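Local coordinates for putative uncharacterized protein (Pseudomonas phage 201phi2-1, PDB 3R4V) that is of unknown function but belongs to the phage tubulin-like family and holds guanosine-5'-diphosphate in a pocket, at residues V188-N193 with P245-V250; V195-K200 with E225-L230; S231-L234 with K238-A241. One frame throughout, in Å; residues are numbered along the deposited sequence.

Contact 1: V188-N193 with P245-V250; sequences VHDVAN and PIYRKV
The ammonium group of Lys249 serves two oxygens at once: NZ donates to Asp190 OD1 at 3.2 Å, a salt bridge to the helix, and also bonds to Tyr247 OH at 3.2 Å on its own strand. The bridge is not made in the plane of the carboxylate. NZ comes in from above it, 58° out of that plane, and the two side chains cross at about a right angle. The lysine chain is bent at its second and fourth torsions, which turns the ammonium back to the phenol two residues earlier.

Tyr247 carries most of the remaining contact. With CG anti to the backbone N (chi1 174°), its ring extends from the strand to the helix, where OH lies 2.9 Å from Asp190 O and the aromatic face lies under Asn193. The carbonyl oxygen of Asn193 sits over the ring centre, 3.9 Å above the plane. Asn193 CB also comes near the ring's end, 4.0 Å from Tyr247 OH, while its amide end leads away from the strand.

The helix segment 188-193 runs at 148° to strand 247-250, roughly antiparallel, with their axes 9.5 Å apart. The gap is spanned by the side chains of Tyr247 and Lys249, alternate residues whose side chains start toward the helix. This strand is an outermost one of the sheet within the chain, so the contact joins the helix to the sheet's margin in the tubulin-like C-terminal domain.

The other carboxylate oxygen, Asp190 OD2, accepts from the backbone N of Asp187, just before the helix. With its two oxygens held by different donors, the carboxylate is probably restrained in rotation, and the nearby ammonium probably favours its charged form.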
# COMPACT_ATOMS: atom_id res chain seq x y z
N VAL A 188 3.61 -8.77 -21.09
CA VAL A 188 2.56 -8.30 -20.19
C VAL A 188 1.95 -9.50 -19.47
O VAL A 188 1.54 -9.41 -18.31
CB VAL A 188 1.45 -7.54 -20.92
CG1 VAL A 188 0.30 -7.25 -19.97
CG2 VAL A 188 1.97 -6.25 -21.51
N HIS A 189 1.90 -10.63 -20.17
CA HIS A 189 1.36 -11.85 -19.59
C HIS A 189 2.29 -12.43 -18.53
O HIS A 189 1.83 -13.03 -17.56
CB HIS A 189 1.05 -12.87 -20.68
CG HIS A 189 0.07 -12.38 -21.70
ND1 HIS A 189 0.43 -12.04 -22.98
CD2 HIS A 189 -1.26 -12.13 -21.60
CE1 HIS A 189 -0.64 -11.63 -23.64
NE2 HIS A 189 -1.68 -11.67 -22.83
N ASP A 190 3.59 -12.24 -18.71
CA ASP A 190 4.57 -12.68 -17.72
C ASP A 190 4.35 -11.93 -16.41
O ASP A 190 4.32 -12.53 -15.34
CB ASP A 190 5.99 -12.46 -18.22
CG ASP A 190 6.34 -13.35 -19.40
OD1 ASP A 190 5.79 -14.47 -19.50
OD2 ASP A 190 7.17 -12.93 -20.24
N VAL A 191 4.19 -10.61 -16.50
CA VAL A 191 3.93 -9.80 -15.32
C VAL A 191 2.61 -10.20 -14.66
O VAL A 191 2.56 -10.37 -13.44
CB VAL A 191 3.92 -8.29 -15.65
CG1 VAL A 191 3.43 -7.47 -14.46
CG2 VAL A 191 5.32 -7.85 -16.08
N ALA A 192 1.56 -10.37 -15.46
CA ALA A 192 0.25 -10.75 -14.93
C ALA A 192 0.35 -12.06 -14.15
O ALA A 192 -0.16 -12.17 -13.04
CB ALA A 192 -0.79 -10.87 -16.05
N ASN A 193 1.02 -13.05 -14.73
CA ASN A 193 1.12 -14.35 -14.07
C ASN A 193 2.08 -14.40 -12.89
O ASN A 193 2.05 -15.34 -12.10
CB ASN A 193 1.42 -15.45 -15.08
CG ASN A 193 0.22 -15.75 -15.96
OD1 ASN A 193 -0.88 -16.01 -15.45
ND2 ASN A 193 0.42 -15.69 -17.26
N PRO A 245 11.33 -20.36 -5.74
CA PRO A 245 9.94 -19.93 -5.95
C PRO A 245 9.19 -20.92 -6.84
O PRO A 245 9.80 -21.70 -7.57
CB PRO A 245 10.10 -18.61 -6.69
CG PRO A 245 11.39 -18.74 -7.41
CD PRO A 245 12.28 -19.53 -6.50
N ILE A 246 7.86 -20.87 -6.75
CA ILE A 246 6.98 -21.67 -7.58
C ILE A 246 6.94 -21.11 -8.99
O ILE A 246 6.80 -21.86 -9.96
CB ILE A 246 5.55 -21.66 -7.02
CG1 ILE A 246 5.51 -22.35 -5.65
CG2 ILE A 246 4.59 -22.31 -8.00
CD1 ILE A 246 6.12 -23.73 -5.66
N TYR A 247 7.04 -19.80 -9.11
CA TYR A 247 7.00 -19.14 -10.41
C TYR A 247 8.21 -18.23 -10.51
O TYR A 247 8.52 -17.52 -9.56
CB TYR A 247 5.70 -18.34 -10.57
CG TYR A 247 5.63 -17.51 -11.84
CD1 TYR A 247 5.02 -18.01 -12.99
CD2 TYR A 247 6.16 -16.23 -11.88
CE1 TYR A 247 4.95 -17.25 -14.15
CE2 TYR A 247 6.10 -15.46 -13.03
CZ TYR A 247 5.49 -15.98 -14.16
OH TYR A 247 5.43 -15.22 -15.31
N ARG A 248 8.89 -18.25 -11.65
CA ARG A 248 10.10 -17.46 -11.84
C ARG A 248 10.16 -16.95 -13.28
O ARG A 248 9.93 -17.74 -14.21
CB ARG A 248 11.32 -18.36 -11.56
CG ARG A 248 12.63 -17.89 -12.15
CD ARG A 248 13.57 -19.07 -12.42
NE ARG A 248 13.73 -19.95 -11.26
CZ ARG A 248 14.54 -19.71 -10.24
NH1 ARG A 248 15.27 -18.60 -10.23
NH2 ARG A 248 14.63 -20.57 -9.23
N LYS A 249 10.49 -15.68 -13.47
CA LYS A 249 10.69 -15.11 -14.81
C LYS A 249 11.82 -14.09 -14.81
O LYS A 249 12.08 -13.44 -13.80
CB LYS A 249 9.41 -14.44 -15.34
CG LYS A 249 8.47 -15.37 -16.06
CD LYS A 249 8.97 -15.70 -17.46
CE LYS A 249 8.26 -16.93 -17.99
NZ LYS A 249 6.79 -16.90 -17.69
N VAL A 250 12.47 -13.95 -15.96
CA VAL A 250 13.56 -12.99 -16.10
C VAL A 250 13.35 -12.06 -17.30
O VAL A 250 12.89 -12.49 -18.35
CB VAL A 250 14.91 -13.73 -16.24
CG1 VAL A 250 16.04 -12.74 -16.57
CG2 VAL A 250 15.22 -14.49 -14.97

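Contact 2: V195-K200 with E225-L230; sequences VRFTDK and EAISQL
Phe197 lays one face of its ring over the CG2 methyl of Ile227, a CH-pi contact beside a classic beta bulge, in which Ile227 and Ser228 both face Ile269 of the adjoining strand 264-270. Both side chains of the bulge start out toward the segment 195-200. Together they join the loop after helix 188-195 to the sheet of the tubulin-like C-terminal domain.

The methyl is centred on the ring, 3.7 Å from its centroid and 14° off the ring normal, and its nearest ring atom is CE1. Two torsions set this up. Phe197 CG sits between the backbone N and the carbonyl carbon (chi1 57°), while in Ile227 it is the branch CG2, and not CG1, that lies anti to the backbone N. The CD1 end of the isoleucine reaches only the far rim, 4.0 Å from Phe197 CZ, and the two side chains cross roughly at right angles. Ser228 comes obliquely to the ring, with its CB 4.1 Å from Phe197 CD2.

Ser228 OG, lying within this buried contact, is hydrogen-bonded to the carbonyl oxygen of Trp194 near the end of the helix, so the same serine touches the phenyl ring with CB and reaches the helix's last turn with OG. Outside the two segments, Pro147 and Ile269 also touch Phe197.

The loop that presents the phenylalanine is braced from within. Asp199 N bonds back to Arg196 O at 3.0 Å, and a salt bridge joins the two side chains: Arg196 NE donates to Asp199 OD2, 2.8 Å away. OD2 lies in the guanidinium plane, while NE reaches it from above the carboxylate plane, and Arg196 NH1 bonds to Ala111 O.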
# COMPACT_ATOMS: atom_id res chain seq x y z
N VAL A 195 2.15 -11.75 -10.61
CA VAL A 195 1.44 -11.16 -9.48
C VAL A 195 0.08 -11.81 -9.20
O VAL A 195 -0.37 -11.87 -8.05
CB VAL A 195 1.32 -9.62 -9.63
CG1 VAL A 195 0.32 -9.24 -10.73
CG2 VAL A 195 0.92 -9.00 -8.31
N ARG A 196 -0.56 -12.32 -10.26
CA ARG A 196 -1.81 -13.09 -10.13
C ARG A 196 -1.48 -14.59 -10.16
O ARG A 196 -2.05 -15.34 -10.96
CB ARG A 196 -2.76 -12.76 -11.28
CG ARG A 196 -3.20 -11.29 -11.36
CD ARG A 196 -4.15 -11.09 -12.57
NE ARG A 196 -5.31 -11.97 -12.45
CZ ARG A 196 -6.40 -11.65 -11.76
NH1 ARG A 196 -6.49 -10.46 -11.19
NH2 ARG A 196 -7.40 -12.51 -11.66
N PHE A 197 -0.56 -15.02 -9.30
CA PHE A 197 -0.01 -16.37 -9.40
C PHE A 197 -1.03 -17.48 -9.16
O PHE A 197 -0.84 -18.59 -9.62
CB PHE A 197 1.23 -16.55 -8.53
CG PHE A 197 1.00 -16.26 -7.06
CD1 PHE A 197 0.47 -17.24 -6.23
CD2 PHE A 197 1.33 -15.02 -6.52
CE1 PHE A 197 0.25 -16.99 -4.88
CE2 PHE A 197 1.12 -14.76 -5.17
CZ PHE A 197 0.59 -15.74 -4.35
N THR A 198 -2.11 -17.20 -8.43
CA THR A 198 -3.15 -18.21 -8.21
C THR A 198 -3.98 -18.52 -9.46
O THR A 198 -4.72 -19.50 -9.48
CB THR A 198 -4.13 -17.78 -7.11
OG1 THR A 198 -4.54 -16.44 -7.36
CG2 THR A 198 -3.47 -17.85 -5.73
N ASP A 199 -3.87 -17.70 -10.50
CA ASP A 199 -4.65 -17.95 -11.71
C ASP A 199 -4.26 -19.28 -12.35
O ASP A 199 -5.12 -20.05 -12.78
CB ASP A 199 -4.46 -16.82 -12.73
CG ASP A 199 -5.39 -15.64 -12.47
OD1 ASP A 199 -6.11 -15.66 -11.46
OD2 ASP A 199 -5.38 -14.69 -13.29
N LYS A 200 -2.96 -19.55 -12.40
CA LYS A 200 -2.46 -20.79 -13.00
C LYS A 200 -2.00 -21.82 -11.97
O LYS A 200 -1.88 -23.01 -12.29
CB LYS A 200 -1.32 -20.48 -13.98
CG LYS A 200 -1.74 -19.56 -15.11
CD LYS A 200 -0.65 -19.44 -16.16
CE LYS A 200 -1.17 -18.71 -17.40
NZ LYS A 200 -0.15 -18.65 -18.49
N GLU A 225 10.55 -18.39 2.02
CA GLU A 225 9.42 -19.03 1.36
C GLU A 225 8.89 -18.25 0.16
O GLU A 225 7.70 -17.97 0.06
CB GLU A 225 8.30 -19.29 2.37
CG GLU A 225 8.77 -20.23 3.49
CD GLU A 225 7.69 -20.56 4.51
OE1 GLU A 225 6.49 -20.51 4.18
OE2 GLU A 225 8.05 -20.88 5.66
N ALA A 226 9.77 -17.93 -0.78
CA ALA A 226 9.38 -17.14 -1.93
C ALA A 226 8.36 -17.90 -2.75
O ALA A 226 8.53 -19.09 -3.01
CB ALA A 226 10.60 -16.80 -2.78
N ILE A 227 7.30 -17.22 -3.17
CA ILE A 227 6.27 -17.83 -4.01
C ILE A 227 6.49 -17.55 -5.50
O ILE A 227 6.42 -18.45 -6.33
CB ILE A 227 4.87 -17.31 -3.65
CG1 ILE A 227 4.59 -17.55 -2.16
CG2 ILE A 227 3.79 -17.92 -4.55
CD1 ILE A 227 3.38 -16.78 -1.64
N SER A 228 6.71 -16.28 -5.83
CA SER A 228 6.71 -15.86 -7.23
C SER A 228 7.75 -14.76 -7.43
O SER A 228 7.75 -13.77 -6.70
CB SER A 228 5.31 -15.37 -7.60
OG SER A 228 5.19 -15.05 -8.97
N GLN A 229 8.61 -14.91 -8.43
CA GLN A 229 9.82 -14.11 -8.52
C GLN A 229 9.96 -13.54 -9.93
O GLN A 229 9.76 -14.26 -10.90
CB GLN A 229 10.99 -15.04 -8.25
CG GLN A 229 12.28 -14.44 -7.76
CD GLN A 229 13.17 -15.53 -7.17
OE1 GLN A 229 12.95 -15.97 -6.04
NE2 GLN A 229 14.13 -16.00 -7.96
N LEU A 230 10.30 -12.27 -10.03
CA LEU A 230 10.63 -11.67 -11.33
C LEU A 230 11.98 -10.97 -11.19
O LEU A 230 12.16 -10.17 -10.29
CB LEU A 230 9.56 -10.66 -11.72
CG LEU A 230 9.06 -10.65 -13.16
CD1 LEU A 230 7.65 -10.12 -13.23
CD2 LEU A 230 10.00 -9.82 -14.02

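Contact 3: S231-L234 with K238-A241; sequences SLYL and KEVA
With CG anti to the carbonyl carbon (chi1 -68°), Tyr233 carries its ring toward 238-241, and Glu239, with CG anti to the backbone N (chi1 175°), sets its CB-CG arm across that ring. Glu239 CA lies over one face, 3.8 Å from the centroid of the Tyr233 ring and shifted toward the rim, which makes a CH-pi contact. The aliphatic part of the glutamate crosses the tyrosine side chain at about a right angle, with Glu239 CG 3.9 Å from Tyr233 CE2. Lys238 adds its carbonyl oxygen, 3.4 Å from Tyr233 CE1 and oblique to the ring.

The phenol oxygen meets the backbone of Val240 in two ways. Val240 N donates to Tyr233 OH along a nearly straight line (178°), but at 3.5 Å the bond is weak. A water molecule in the ring plane, at its edge, supplies the second link: it bonds to Tyr233 OH at 3.0 Å and donates to Val240 O at 3.0 Å. The weak direct bond and the water bridge both tie the backbone of Val240 to the phenol.

The charged ends are used farther out, Glu239 OE2 in a salt bridge to Arg185 and Lys238 NZ in one to Asp263. This is structural packing in the tubulin-like C-terminal domain: the connection that leaves strand 228-233 folds back over the tyrosine at that strand's end, before the chain enters strand 247-252, whose Val250 touches both Tyr233 and Glu239, while Gln264 of strand 264-270 also touches the tyrosine.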
# COMPACT_ATOMS: atom_id res chain seq x y z
N SER A 231 12.93 -11.29 -12.07
CA SER A 231 14.26 -10.67 -12.03
C SER A 231 14.56 -9.89 -13.30
O SER A 231 14.29 -10.36 -14.40
CB SER A 231 15.34 -11.74 -11.83
OG SER A 231 15.21 -12.35 -10.55
N LEU A 232 15.09 -8.67 -13.14
CA LEU A 232 15.57 -7.89 -14.28
C LEU A 232 17.09 -7.80 -14.24
O LEU A 232 17.67 -7.55 -13.19
CB LEU A 232 14.98 -6.48 -14.25
CG LEU A 232 13.46 -6.39 -14.38
CD1 LEU A 232 13.00 -4.94 -14.32
CD2 LEU A 232 13.00 -7.05 -15.68
N TYR A 233 17.73 -8.00 -15.39
CA TYR A 233 19.18 -7.91 -15.47
C TYR A 233 19.60 -7.00 -16.61
O TYR A 233 19.07 -7.10 -17.72
CB TYR A 233 19.80 -9.29 -15.71
CG TYR A 233 19.69 -10.29 -14.58
CD1 TYR A 233 20.60 -10.28 -13.53
CD2 TYR A 233 18.69 -11.25 -14.58
CE1 TYR A 233 20.52 -11.21 -12.51
CE2 TYR A 233 18.60 -12.19 -13.56
CZ TYR A 233 19.52 -12.16 -12.52
OH TYR A 233 19.44 -13.07 -11.50
N LEU A 234 20.56 -6.12 -16.36
CA LEU A 234 21.16 -5.31 -17.42
C LEU A 234 22.26 -6.10 -18.12
O LEU A 234 22.40 -6.04 -19.34
CB LEU A 234 21.72 -4.01 -16.84
CG LEU A 234 22.38 -3.04 -17.83
CD1 LEU A 234 21.45 -2.74 -19.00
CD2 LEU A 234 22.76 -1.76 -17.12
N LYS A 238 24.96 -12.15 -15.95
CA LYS A 238 24.82 -12.30 -14.50
C LYS A 238 23.55 -13.06 -14.09
O LYS A 238 23.28 -13.24 -12.90
CB LYS A 238 24.85 -10.93 -13.82
CG LYS A 238 26.20 -10.22 -13.92
CD LYS A 238 26.15 -8.83 -13.28
CE LYS A 238 25.81 -8.91 -11.80
NZ LYS A 238 25.59 -7.57 -11.19
N GLU A 239 22.78 -13.52 -15.07
CA GLU A 239 21.54 -14.23 -14.76
C GLU A 239 21.82 -15.55 -14.06
O GLU A 239 22.51 -16.41 -14.60
CB GLU A 239 20.72 -14.47 -16.03
CG GLU A 239 19.48 -15.32 -15.79
CD GLU A 239 18.71 -15.61 -17.06
OE1 GLU A 239 19.04 -15.00 -18.10
OE2 GLU A 239 17.77 -16.43 -17.02
N VAL A 240 21.28 -15.70 -12.85
CA VAL A 240 21.41 -16.94 -12.09
C VAL A 240 20.04 -17.37 -11.58
O VAL A 240 19.36 -16.61 -10.89
CB VAL A 240 22.37 -16.77 -10.90
CG1 VAL A 240 22.26 -17.97 -9.97
CG2 VAL A 240 23.79 -16.59 -11.39
N ALA A 241 19.64 -18.59 -11.92
CA ALA A 241 18.34 -19.10 -11.49
C ALA A 241 18.40 -19.54 -10.03
O ALA A 241 18.53 -20.73 -9.74
CB ALA A 241 17.91 -20.27 -12.38
O HOH W 1 17.03 -14.92 -11.70

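In the fold
Strand 228-233 unites the set: contact 2 uses its beginning, contact 3 its end, and contact 1 lies on the parallel neighbour 247-252. Contacts 1 and 2 have centres about 7 Å apart and are linked by probable backbone hydrogen bonds, Tyr247 O to Gln229 N at 2.8 Å and Ile246 N to Ile227 O at 2.8 Å. Contact 3 is about 14 Å from contact 1 and 18 Å from contact 2, centre to centre; Lys249 O and Ser231 N, 2.9 Å apart, continue the strand pairing toward it. The guanosine-5'-diphosphate pocket draws its residues from between 11 and 165, so none of the six segments lines it.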